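Local coordinates for protein ectoine hydroxylase (Sphingopyxis alaskensis, PDB 4MHR) that hydroxylates L-ectoine to 5-hydroxyectoine with iron(II), 2-oxoglutarate and oxygen, supplying a compatible solute against osmotic stress, at residues L113-L119 and A267-Y271; A120-R124 and L301-R305. All coordinates share one frame; numbering follows the deposited sequence.

Contact 1 of 2, residues L113-L119 and A267-Y271; sequences LAADARL and AFLVY
L269 fills the middle of this contact with its methyl CD1. That methyl lies 3.7 Å from A114 CA and 4.0 Å from L119 CD1. The A114 methyl meets both methyls of L269. The side chains of L119 and L269 meet at about a right angle. L113 CG lies 4.2 Å from L269 CD1, and L113 CD2 reaches the A267 methyl. Alternate strand residues A267, L269 and Y271 thus face helices 108-115 and 117-127. With CG beside the backbone N (chi1 -65°), the Y271 ring points its hydroxyl at the last turn of helix 108-115, and A114 O lies at the ring's edge, in its plane. L119 CB lies 3.4 Å from Y271 OH. At the polar edge Y271 OH donates to A114 O over 2.6 Å, in the carbonyl plane on a lone pair (C=O...O angle 123°). Beyond it, D116 caps helix 117-127: its OD2 accepts from R118 N at 3.0 Å. R118 NE and NH2 also grip the carboxylate side-on. The chemistry is that of a buried helix-on-sheet joint in the cupin fold: leucine and alanine fill it, and its one phenol hydroxyl is satisfied by a carbonyl near the helix end.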
# COMPACT_ATOMS: atom_id res chain seq x y z
N LEU A 113 -8.78 -11.20 6.43
CA LEU A 113 -9.00 -9.98 5.61
C LEU A 113 -8.16 -10.06 4.31
O LEU A 113 -8.69 -9.92 3.22
CB LEU A 113 -8.70 -8.72 6.41
CG LEU A 113 -8.77 -7.39 5.66
CD1 LEU A 113 -10.19 -7.11 5.23
CD2 LEU A 113 -8.29 -6.30 6.56
N ALA A 114 -6.88 -10.39 4.43
CA ALA A 114 -6.00 -10.34 3.32
C ALA A 114 -6.45 -11.30 2.26
O ALA A 114 -6.32 -11.02 1.05
CB ALA A 114 -4.58 -10.64 3.74
N ALA A 115 -7.00 -12.45 2.71
CA ALA A 115 -7.40 -13.55 1.79
C ALA A 115 -8.77 -13.33 1.23
O ALA A 115 -9.24 -14.08 0.37
CB ALA A 115 -7.34 -14.95 2.51
N ASP A 116 -9.50 -12.37 1.75
CA ASP A 116 -10.88 -12.26 1.34
C ASP A 116 -11.02 -11.92 -0.16
O ASP A 116 -10.31 -11.06 -0.72
CB ASP A 116 -11.55 -11.19 2.18
CG ASP A 116 -13.03 -11.17 2.00
OD1 ASP A 116 -13.68 -11.83 2.84
OD2 ASP A 116 -13.57 -10.46 1.09
N ALA A 117 -11.92 -12.61 -0.81
CA ALA A 117 -12.17 -12.47 -2.24
C ALA A 117 -12.44 -11.01 -2.67
O ALA A 117 -12.05 -10.60 -3.76
CB ALA A 117 -13.35 -13.33 -2.62
N ARG A 118 -13.09 -10.22 -1.83
CA ARG A 118 -13.40 -8.87 -2.19
C ARG A 118 -12.10 -8.06 -2.35
O ARG A 118 -12.15 -7.07 -3.03
CB ARG A 118 -14.29 -8.18 -1.16
CG ARG A 118 -15.73 -8.67 -1.15
CD ARG A 118 -16.45 -8.25 0.14
NE ARG A 118 -16.03 -9.10 1.23
CZ ARG A 118 -16.62 -9.15 2.43
NH1 ARG A 118 -17.68 -8.37 2.71
NH2 ARG A 118 -16.15 -9.98 3.32
N LEU A 119 -11.00 -8.49 -1.70
CA LEU A 119 -9.70 -7.87 -1.88
C LEU A 119 -8.86 -8.68 -2.86
O LEU A 119 -8.41 -8.17 -3.94
CB LEU A 119 -8.99 -7.65 -0.53
CG LEU A 119 -9.79 -6.84 0.47
CD1 LEU A 119 -8.95 -6.54 1.69
CD2 LEU A 119 -10.31 -5.50 -0.15
N ALA A 267 -5.32 -0.73 7.93
CA ALA A 267 -4.60 -1.94 7.62
C ALA A 267 -4.11 -1.82 6.16
O ALA A 267 -4.91 -1.62 5.24
CB ALA A 267 -5.53 -3.13 7.80
N PHE A 268 -2.81 -1.97 5.95
CA PHE A 268 -2.15 -1.81 4.68
C PHE A 268 -1.71 -3.20 4.22
O PHE A 268 -0.88 -3.82 4.89
CB PHE A 268 -0.97 -0.87 4.90
CG PHE A 268 -0.14 -0.58 3.71
CD1 PHE A 268 -0.60 0.31 2.73
CD2 PHE A 268 1.21 -1.03 3.64
CE1 PHE A 268 0.22 0.63 1.65
CE2 PHE A 268 2.02 -0.67 2.56
CZ PHE A 268 1.52 0.15 1.54
N LEU A 269 -2.22 -3.67 3.08
CA LEU A 269 -1.86 -4.98 2.52
C LEU A 269 -1.18 -4.79 1.17
O LEU A 269 -1.75 -4.14 0.31
CB LEU A 269 -3.12 -5.81 2.36
CG LEU A 269 -3.94 -6.04 3.63
CD1 LEU A 269 -5.28 -6.69 3.34
CD2 LEU A 269 -3.15 -6.94 4.58
N VAL A 270 0.03 -5.31 0.99
CA VAL A 270 0.70 -5.28 -0.28
C VAL A 270 0.62 -6.64 -0.96
O VAL A 270 1.19 -7.64 -0.48
CB VAL A 270 2.17 -4.83 -0.16
CG1 VAL A 270 2.83 -4.74 -1.53
CG2 VAL A 270 2.27 -3.48 0.57
N TYR A 271 -0.04 -6.66 -2.12
CA TYR A 271 -0.17 -7.88 -2.96
C TYR A 271 0.87 -7.80 -4.05
O TYR A 271 1.01 -6.77 -4.73
CB TYR A 271 -1.59 -7.95 -3.53
CG TYR A 271 -2.70 -8.13 -2.56
CD1 TYR A 271 -3.18 -9.41 -2.22
CD2 TYR A 271 -3.28 -7.04 -1.93
CE1 TYR A 271 -4.25 -9.58 -1.31
CE2 TYR A 271 -4.33 -7.21 -0.99
CZ TYR A 271 -4.76 -8.48 -0.66
OH TYR A 271 -5.78 -8.64 0.23

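Contact 2 of 2, residues A120-R124 and L301-R305; sequences ADVAR and LRVER
D121 and R305 both carry CG beside the backbone N, and the R305 chain then runs extended from CG to NE. This brings the guanidinium end-on to the carboxylate, where NH1 and NH2 converge on a single oxygen. R305 NH1 and R305 NH2 each lie 2.9 Å from D121 OD2. D121 OD2 takes R305 NH2 on its syn lone pair, while R305 NH1 comes nearly along the C-O axis. Neither bond is straight, with N-H...O angles of about 135°. The carboxylate and guanidinium planes are 35° apart. The other oxygen goes to R124, one helical turn on. The R124 chain bends at chi3 (70°), and its NH1 meets D121 OD1 from above the carboxylate plane at 2.9 Å. D121 therefore joins two arginines in one salt-bridge network, and its charge probably eases their proximity. With an alanine here, R305 is likely to lose its carboxylate mate and R124 NH1 this acceptor, and the R305 end would be freer to turn.

V303 packs against both arginines. Its CG1 lies over one face of the R305 guanidinium, offset toward the rim. Its CG2 touches R124 CD at 3.9 Å and A120 CB at 4.1 Å. A120 CB also meets L301 CD2 at 4.0 Å.

R124 has a second acid partner, E130, through NH2. The segment 301-305 is a loop laid across helix 117-127. L301 pairs through its backbone with V131 of strand 131-141 and touches Y271 of strand 264-273. The E304 side chain touches R112 and A115, so the C-terminal loop also meets helix 108-115.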
# COMPACT_ATOMS: atom_id res chain seq x y z
N ALA A 120 -8.62 -9.94 -2.52
CA ALA A 120 -7.64 -10.74 -3.27
C ALA A 120 -7.98 -11.01 -4.75
O ALA A 120 -7.03 -11.12 -5.55
CB ALA A 120 -7.33 -12.06 -2.56
N ASP A 121 -9.26 -11.20 -5.11
CA ASP A 121 -9.66 -11.35 -6.52
C ASP A 121 -9.47 -10.06 -7.33
O ASP A 121 -9.18 -10.13 -8.52
CB ASP A 121 -11.11 -11.81 -6.71
CG ASP A 121 -11.25 -13.32 -6.45
OD1 ASP A 121 -10.23 -13.94 -6.35
OD2 ASP A 121 -12.34 -13.83 -6.30
N VAL A 122 -9.56 -8.94 -6.67
CA VAL A 122 -9.27 -7.66 -7.35
C VAL A 122 -7.78 -7.57 -7.61
O VAL A 122 -7.33 -7.21 -8.73
CB VAL A 122 -9.81 -6.47 -6.54
CG1 VAL A 122 -9.40 -5.17 -7.12
CG2 VAL A 122 -11.35 -6.44 -6.47
N ALA A 123 -6.99 -7.98 -6.61
CA ALA A 123 -5.55 -8.07 -6.83
C ALA A 123 -5.17 -9.02 -7.97
O ALA A 123 -4.25 -8.72 -8.77
CB ALA A 123 -4.80 -8.51 -5.59
N ARG A 124 -5.74 -10.21 -7.93
CA ARG A 124 -5.39 -11.22 -8.94
C ARG A 124 -5.78 -10.70 -10.34
O ARG A 124 -5.12 -10.95 -11.28
CB ARG A 124 -6.14 -12.55 -8.65
CG ARG A 124 -5.57 -13.23 -7.40
CD ARG A 124 -6.55 -14.26 -6.82
NE ARG A 124 -6.58 -15.36 -7.75
CZ ARG A 124 -7.57 -15.61 -8.59
NH1 ARG A 124 -8.70 -14.91 -8.58
NH2 ARG A 124 -7.40 -16.58 -9.46
N LEU A 301 -1.44 -17.00 -2.26
CA LEU A 301 -2.52 -16.76 -1.34
C LEU A 301 -3.78 -17.56 -1.73
O LEU A 301 -4.18 -17.57 -2.87
CB LEU A 301 -2.80 -15.28 -1.33
CG LEU A 301 -3.80 -14.75 -0.33
CD1 LEU A 301 -3.33 -14.94 1.13
CD2 LEU A 301 -3.98 -13.28 -0.67
N ARG A 302 -4.40 -18.25 -0.78
CA ARG A 302 -5.65 -19.00 -1.08
C ARG A 302 -6.77 -18.05 -0.79
O ARG A 302 -6.75 -17.47 0.24
CB ARG A 302 -5.77 -20.21 -0.13
CG ARG A 302 -7.01 -21.05 -0.30
CD ARG A 302 -7.74 -21.21 1.02
NE ARG A 302 -8.52 -22.44 1.11
CZ ARG A 302 -9.70 -22.63 0.54
NH1 ARG A 302 -10.27 -21.66 -0.18
NH2 ARG A 302 -10.32 -23.79 0.69
N VAL A 303 -7.73 -17.87 -1.70
CA VAL A 303 -8.80 -16.93 -1.52
C VAL A 303 -9.96 -17.48 -0.70
O VAL A 303 -10.46 -18.56 -0.97
CB VAL A 303 -9.34 -16.45 -2.89
CG1 VAL A 303 -10.47 -15.45 -2.74
CG2 VAL A 303 -8.19 -15.89 -3.72
N GLU A 304 -10.49 -16.68 0.23
CA GLU A 304 -11.66 -17.09 1.03
C GLU A 304 -12.86 -16.29 0.65
O GLU A 304 -12.77 -15.12 0.39
CB GLU A 304 -11.40 -16.86 2.51
CG GLU A 304 -10.10 -17.48 2.96
CD GLU A 304 -10.29 -18.95 3.27
OE1 GLU A 304 -11.44 -19.45 3.16
OE2 GLU A 304 -9.29 -19.59 3.59
N ARG A 305 -14.02 -16.94 0.61
CA ARG A 305 -15.27 -16.30 0.25
C ARG A 305 -16.17 -16.36 1.50
O ARG A 305 -15.97 -17.21 2.36
CB ARG A 305 -15.84 -16.97 -1.00
CG ARG A 305 -14.97 -16.76 -2.23
CD ARG A 305 -15.15 -17.73 -3.41
NE ARG A 305 -13.97 -17.69 -4.30
CZ ARG A 305 -13.64 -16.68 -5.12
NH1 ARG A 305 -14.42 -15.62 -5.22
NH2 ARG A 305 -12.54 -16.74 -5.87

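Overall arrangement
Contacts 1 and 2 share helix 117-127, and their centres are about 8 Å apart. The helix thus has strand 264-273 against it in contact 1 and the C-terminal loop in contact 2. The two touch directly: E304 N lies 2.9 Å from A115 O, and A117 N lies 2.9 Å from E304 O, both probable hydrogen bonds. V303 CG1 also packs 3.5 Å from A117 CA. Contact 1 is the one nearer the active site. The side chain of L269 is about 8 Å from that of the ectoine-binding Q135, and that of Y271 about 9 Å from that of W158, important for ectoine stabilization. Contact 2 lies at the surface, away from these sites.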